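Local coordinates for protein translation initiation factor eIF2B, subunit delta (Archaeoglobus fulgidus, PDB 1T5O) that probably catalyses the interconversion of methylthioribose-1-phosphate and methylthioribulose-1-phosphate, an aldose-ketose isomerisation belonging to methionine biosynthesis, at residues Ala268-Glu273 / Val333-Val338; Leu50-Ala55 / Lys124-Asp129. All coordinates share one frame; numbering follows the deposited sequence.

Contact 1. Residues Ala268-Glu273 / Val333-Val338; sequences ATFDWE and VNVPKV
Trp-272 and Val-335 meet because the chi1 of Trp-272, -145°, is skewed from the usual staggered positions and lays one face of the indole against Val-335, while Val-335 holds CG1 anti to its backbone N (chi1 162°) and drives that methyl onto the indole. Val-335 CG1 sits 3.5 Å from the centroid of the Trp-272 six-membered ring and only 8° off the ring normal, a CH-pi contact over the middle of one face. The other branch lies at the rim of the same ring, with Val-335 CG2 3.7 Å from Trp-272 CH2, and CB comes as near to CZ2, so the isopropyl group is spread across the benzene half of the indole. At the pyrrole end Pro-336 takes over: its CG approaches Trp-272 NE1 obliquely at 3.9 Å, a van der Waals contact. Phe-270, two residues earlier in the loop, adds a second ring, whose CD2 lies 3.9 Å from Val-335 CG1; one methyl thus touches both aromatic rings. The contacts between the two segments are apolar, with no hydrogen bond among them. Pro-336 has no N-H to give to the preceding turn, and the helix kinks there. Phe-341 packs against Trp-272, Val-335 and Pro-336, and Leu-320 of strand 319-322 touches both Phe-270 and Val-335. The arrangement is a small aromatic-aliphatic cluster at one end of a Rossmann-like sheet, where the loop following parallel strand 261-264 is packed against the C-terminal helix 331-338.

Contact 2. Residues Leu50-Ala55 / Lys124-Asp129; sequences LEAAGA and KLAEED
Ala-52 and Ala-126 form the tight side of this helix pair. Their CA atoms are only 5.6 Å apart, and the two methyls lie side by side, Ala-52 CB 4.4 Å from Ala-126 CB, neither aimed straight at the other helix; side chains this small let the backbones draw close. The helix segments run nearly antiparallel, at 167°, with axes 9.3 Å apart. One turn on from Ala-52, Ala-55 CB packs 3.8 Å from Leu-125 CD1. Leu-125 carries its CG anti to the carbonyl carbon (chi1 -66°), which lets CD1 reach across to Ala-55, while CD2 turns the other way and borders the Glu-51 carboxylate. The looser side begins at Glu-51. Its extended chain crosses the leucine at about a right angle, with Glu-51 OE2 4.1 Å from Leu-125 CD2, and OE2 meets the methyls in van der Waals contact only. A water beside the other carboxylate oxygen donates to Glu-51 OE1 at 2.9 Å; it also approaches Leu-125 O, though so closely that the length of that bond is doubtful. No direct hydrogen bond links the helices, and the residues that touch are all buried. Arg-100 and Arg-132 approach the Glu-51 carboxylate as long, weak ion pairs, and Arg-132 also forms a salt bridge with Asp-129. Around the pair, helix 92-105 flanks the Glu-51 and Leu-125 side through Val-96 and Arg-100, whereas Val-162 rests on both Ala-52 and Ala-126, and Ile-6 of strand 6-8 packs on Ala-52.

How the contacts relate
Contacts 1 and 2 follow one another along the chain, contact 2 closing before contact 1 opens. Their centres lie 22 Å apart and their nearest atoms about 7 Å apart, so they do not touch. Contact 2 joins helices of the helical part, while contact 1 lies at the Rossmann-like part, nearer the periphery. Contact 2 comes close to the predicted substrate site through Glu-51, whose side chain is about 6 Å from that of Ala-47 and about 11 Å from that of Arg-88. Contact 1 stands farther off: the side chain of Phe-270 is about 12 Å from that of Ala-47 and about 11 Å from that of Asp-234, the probable proton donor.

Contact 1. Residues Ala268-Glu273 / Val333-Val338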
loop_
_atom_site.group_PDB
_atom_site.type_symbol
_atom_site.label_atom_id
_atom_site.label_comp_id
_atom_site.label_asym_id
_atom_site.label_seq_id
_atom_site.Cartn_x
_atom_site.Cartn_y
_atom_site.Cartn_z
ATOM N N ALA A 268 -0.127 23.710 -18.496
ATOM C CA ALA A 268 1.262 23.303 -18.702
ATOM C C ALA A 268 1.544 21.811 -18.446
ATOM O O ALA A 268 2.571 21.291 -18.873
ATOM C CB ALA A 268 2.197 24.165 -17.848
ATOM N N THR A 269 0.634 21.122 -17.771
ATOM C CA THR A 269 0.837 19.697 -17.504
ATOM C C THR A 269 0.365 18.830 -18.689
ATOM O O THR A 269 0.685 17.635 -18.783
ATOM C CB THR A 269 0.120 19.331 -16.196
ATOM O OG1 THR A 269 0.762 20.042 -15.130
ATOM C CG2 THR A 269 0.194 17.848 -15.894
ATOM N N PHE A 270 -0.381 19.438 -19.609
ATOM C CA PHE A 270 -0.842 18.710 -20.774
ATOM C C PHE A 270 0.324 18.590 -21.775
ATOM O O PHE A 270 1.140 19.491 -21.873
ATOM C CB PHE A 270 -2.018 19.426 -21.435
ATOM C CG PHE A 270 -3.295 19.359 -20.627
ATOM C CD1 PHE A 270 -3.402 20.033 -19.395
ATOM C CD2 PHE A 270 -4.375 18.619 -21.088
ATOM C CE1 PHE A 270 -4.593 19.962 -18.630
ATOM C CE2 PHE A 270 -5.560 18.547 -20.339
ATOM C CZ PHE A 270 -5.672 19.214 -19.120
ATOM N N ASP A 271 0.391 17.463 -22.477
ATOM C CA ASP A 271 1.441 17.172 -23.482
ATOM C C ASP A 271 0.573 16.553 -24.585
ATOM O O ASP A 271 0.696 15.366 -24.891
ATOM C CB ASP A 271 2.424 16.135 -22.906
ATOM C CG ASP A 271 3.710 15.990 -23.733
ATOM O OD1 ASP A 271 3.856 16.627 -24.809
ATOM O OD2 ASP A 271 4.586 15.229 -23.292
ATOM N N TRP A 272 -0.273 17.391 -25.195
ATOM C CA TRP A 272 -1.274 16.937 -26.160
ATOM C C TRP A 272 -0.832 16.408 -27.512
ATOM O O TRP A 272 -1.667 15.881 -28.257
ATOM C CB TRP A 272 -2.340 18.034 -26.355
ATOM C CG TRP A 272 -3.742 17.496 -26.574
ATOM C CD1 TRP A 272 -4.512 17.642 -27.686
ATOM C CD2 TRP A 272 -4.520 16.726 -25.643
ATOM N NE1 TRP A 272 -5.724 17.005 -27.512
ATOM C CE2 TRP A 272 -5.752 16.438 -26.265
ATOM C CE3 TRP A 272 -4.291 16.252 -24.343
ATOM C CZ2 TRP A 272 -6.762 15.691 -25.635
ATOM C CZ3 TRP A 272 -5.298 15.505 -23.709
ATOM C CH2 TRP A 272 -6.520 15.236 -24.371
ATOM N N GLU A 273 0.455 16.551 -27.841
ATOM C CA GLU A 273 0.954 15.997 -29.094
ATOM C C GLU A 273 1.209 14.483 -28.910
ATOM O O GLU A 273 1.337 13.735 -29.867
ATOM C CB GLU A 273 2.270 16.674 -29.485
ATOM C CG GLU A 273 2.122 18.154 -29.852
ATOM C CD GLU A 273 1.355 18.374 -31.151
ATOM O OE1 GLU A 273 0.942 17.386 -31.799
ATOM O OE2 GLU A 273 1.165 19.548 -31.528
ATOM N N VAL A 333 -12.186 16.761 -28.309
ATOM C CA VAL A 333 -12.806 18.004 -28.749
ATOM C C VAL A 333 -12.606 19.141 -27.735
ATOM O O VAL A 333 -12.168 20.231 -28.092
ATOM C CB VAL A 333 -14.349 17.854 -28.968
ATOM C CG1 VAL A 333 -14.954 19.209 -29.322
ATOM C CG2 VAL A 333 -14.648 16.876 -30.087
ATOM N N ASN A 334 -12.894 18.873 -26.466
ATOM C CA ASN A 334 -12.853 19.912 -25.442
ATOM C C ASN A 334 -11.550 20.379 -24.844
ATOM O O ASN A 334 -11.474 21.512 -24.363
ATOM C CB ASN A 334 -13.827 19.552 -24.318
ATOM C CG ASN A 334 -15.244 19.424 -24.822
ATOM O OD1 ASN A 334 -15.622 20.112 -25.758
ATOM N ND2 ASN A 334 -16.037 18.554 -24.203
ATOM N N VAL A 335 -10.535 19.530 -24.859
ATOM C CA VAL A 335 -9.241 19.929 -24.327
ATOM C C VAL A 335 -8.663 21.058 -25.203
ATOM O O VAL A 335 -8.272 22.107 -24.680
ATOM C CB VAL A 335 -8.291 18.714 -24.242
ATOM C CG1 VAL A 335 -6.825 19.159 -24.129
ATOM C CG2 VAL A 335 -8.673 17.869 -22.995
ATOM N N PRO A 336 -8.624 20.871 -26.540
ATOM C CA PRO A 336 -8.087 21.946 -27.399
ATOM C C PRO A 336 -8.931 23.215 -27.280
ATOM O O PRO A 336 -8.410 24.331 -27.232
ATOM C CB PRO A 336 -8.165 21.347 -28.808
ATOM C CG PRO A 336 -8.045 19.886 -28.579
ATOM C CD PRO A 336 -8.903 19.658 -27.334
ATOM N N LYS A 337 -10.245 23.039 -27.218
ATOM C CA LYS A 337 -11.150 24.175 -27.104
ATOM C C LYS A 337 -10.928 24.989 -25.823
ATOM O O LYS A 337 -10.709 26.204 -25.871
ATOM C CB LYS A 337 -12.607 23.693 -27.162
ATOM C CG LYS A 337 -13.616 24.820 -27.155
ATOM C CD LYS A 337 -15.046 24.349 -26.849
ATOM C CE LYS A 337 -15.894 25.532 -26.372
ATOM N NZ LYS A 337 -17.295 25.192 -25.963
ATOM N N VAL A 338 -10.976 24.325 -24.667
ATOM C CA VAL A 338 -10.809 25.024 -23.396
ATOM C C VAL A 338 -9.402 25.594 -23.133
ATOM O O VAL A 338 -9.260 26.700 -22.571
ATOM C CB VAL A 338 -11.178 24.109 -22.203
ATOM C CG1 VAL A 338 -10.984 24.873 -20.896
ATOM C CG2 VAL A 338 -12.646 23.635 -22.331
#

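Contact 2. Residues Leu50-Ala55 / Lys124-Asp129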
loop_
_atom_site.group_PDB
_atom_site.type_symbol
_atom_site.label_atom_id
_atom_site.label_comp_id
_atom_site.label_asym_id
_atom_site.label_seq_id
_atom_site.Cartn_x
_atom_site.Cartn_y
_atom_site.Cartn_z
ATOM N N LEU A 50 9.390 23.145 -8.336
ATOM C CA LEU A 50 10.659 22.961 -9.020
ATOM C C LEU A 50 10.905 24.042 -10.043
ATOM O O LEU A 50 12.060 24.359 -10.353
ATOM C CB LEU A 50 10.718 21.592 -9.693
ATOM C CG LEU A 50 10.934 20.454 -8.704
ATOM C CD1 LEU A 50 10.900 19.129 -9.457
ATOM C CD2 LEU A 50 12.284 20.630 -7.981
ATOM N N GLU A 51 9.825 24.591 -10.597
ATOM C CA GLU A 51 9.980 25.650 -11.574
ATOM C C GLU A 51 10.479 26.870 -10.818
ATOM O O GLU A 51 11.407 27.549 -11.253
ATOM C CB GLU A 51 8.655 25.994 -12.259
ATOM C CG GLU A 51 8.856 26.994 -13.395
ATOM C CD GLU A 51 7.567 27.624 -13.854
ATOM O OE1 GLU A 51 6.534 27.383 -13.208
ATOM O OE2 GLU A 51 7.583 28.376 -14.848
ATOM N N ALA A 52 9.842 27.139 -9.681
ATOM C CA ALA A 52 10.225 28.267 -8.851
ATOM C C ALA A 52 11.652 28.052 -8.327
ATOM O O ALA A 52 12.418 29.012 -8.175
ATOM C CB ALA A 52 9.219 28.426 -7.688
ATOM N N ALA A 53 12.016 26.799 -8.059
ATOM C CA ALA A 53 13.370 26.504 -7.589
ATOM C C ALA A 53 14.378 26.864 -8.687
ATOM O O ALA A 53 15.425 27.468 -8.420
ATOM C CB ALA A 53 13.504 25.025 -7.224
ATOM N N GLY A 54 14.060 26.480 -9.923
ATOM C CA GLY A 54 14.928 26.790 -11.043
ATOM C C GLY A 54 15.146 28.289 -11.197
ATOM O O GLY A 54 16.281 28.735 -11.359
ATOM N N ALA A 55 14.063 29.064 -11.143
ATOM C CA ALA A 55 14.137 30.524 -11.282
ATOM C C ALA A 55 14.840 31.199 -10.111
ATOM O O ALA A 55 15.675 32.074 -10.312
ATOM C CB ALA A 55 12.735 31.114 -11.453
ATOM N N LYS A 124 7.890 36.590 -10.160
ATOM C CA LYS A 124 6.716 36.653 -11.019
ATOM C C LYS A 124 6.222 35.234 -11.336
ATOM O O LYS A 124 5.021 34.968 -11.312
ATOM C CB LYS A 124 7.057 37.388 -12.318
ATOM C CG LYS A 124 5.959 37.364 -13.390
ATOM C CD LYS A 124 6.543 37.847 -14.714
ATOM C CE LYS A 124 5.522 37.886 -15.852
ATOM N NZ LYS A 124 6.238 38.205 -17.136
ATOM N N LEU A 125 7.149 34.330 -11.626
ATOM C CA LEU A 125 6.787 32.962 -11.934
ATOM C C LEU A 125 6.133 32.281 -10.735
ATOM O O LEU A 125 5.180 31.524 -10.903
ATOM C CB LEU A 125 8.008 32.151 -12.376
ATOM C CG LEU A 125 8.674 32.562 -13.694
ATOM C CD1 LEU A 125 9.882 31.662 -13.946
ATOM C CD2 LEU A 125 7.680 32.457 -14.849
ATOM N N ALA A 126 6.638 32.553 -9.530
ATOM C CA ALA A 126 6.071 31.941 -8.325
ATOM C C ALA A 126 4.666 32.496 -8.067
ATOM O O ALA A 126 3.760 31.761 -7.699
ATOM C CB ALA A 126 6.973 32.193 -7.110
ATOM N N GLU A 127 4.501 33.800 -8.274
ATOM C CA GLU A 127 3.225 34.481 -8.082
ATOM C C GLU A 127 2.181 33.953 -9.072
ATOM O O GLU A 127 0.996 33.809 -8.743
ATOM C CB GLU A 127 3.415 35.980 -8.319
ATOM C CG GLU A 127 2.147 36.785 -8.273
ATOM C CD GLU A 127 1.549 36.833 -6.883
ATOM O OE1 GLU A 127 2.207 36.365 -5.924
ATOM O OE2 GLU A 127 0.422 37.343 -6.751
ATOM N N GLU A 128 2.620 33.722 -10.305
ATOM C CA GLU A 128 1.727 33.197 -11.326
ATOM C C GLU A 128 1.279 31.781 -10.980
ATOM O O GLU A 128 0.153 31.411 -11.269
ATOM C CB GLU A 128 2.414 33.214 -12.678
ATOM C CG GLU A 128 2.713 34.627 -13.144
ATOM C CD GLU A 128 3.369 34.639 -14.508
ATOM O OE1 GLU A 128 4.143 33.705 -14.806
ATOM O OE2 GLU A 128 3.109 35.594 -15.267
ATOM N N ASP A 129 2.153 30.981 -10.362
ATOM C CA ASP A 129 1.732 29.635 -9.980
ATOM C C ASP A 129 0.636 29.731 -8.918
ATOM O O ASP A 129 -0.361 28.992 -8.940
ATOM C CB ASP A 129 2.882 28.810 -9.414
ATOM C CG ASP A 129 2.415 27.422 -8.982
ATOM O OD1 ASP A 129 2.644 27.033 -7.802
ATOM O OD2 ASP A 129 1.799 26.726 -9.835
HETATM O O HOH W 1 4.838 29.661 -12.534
#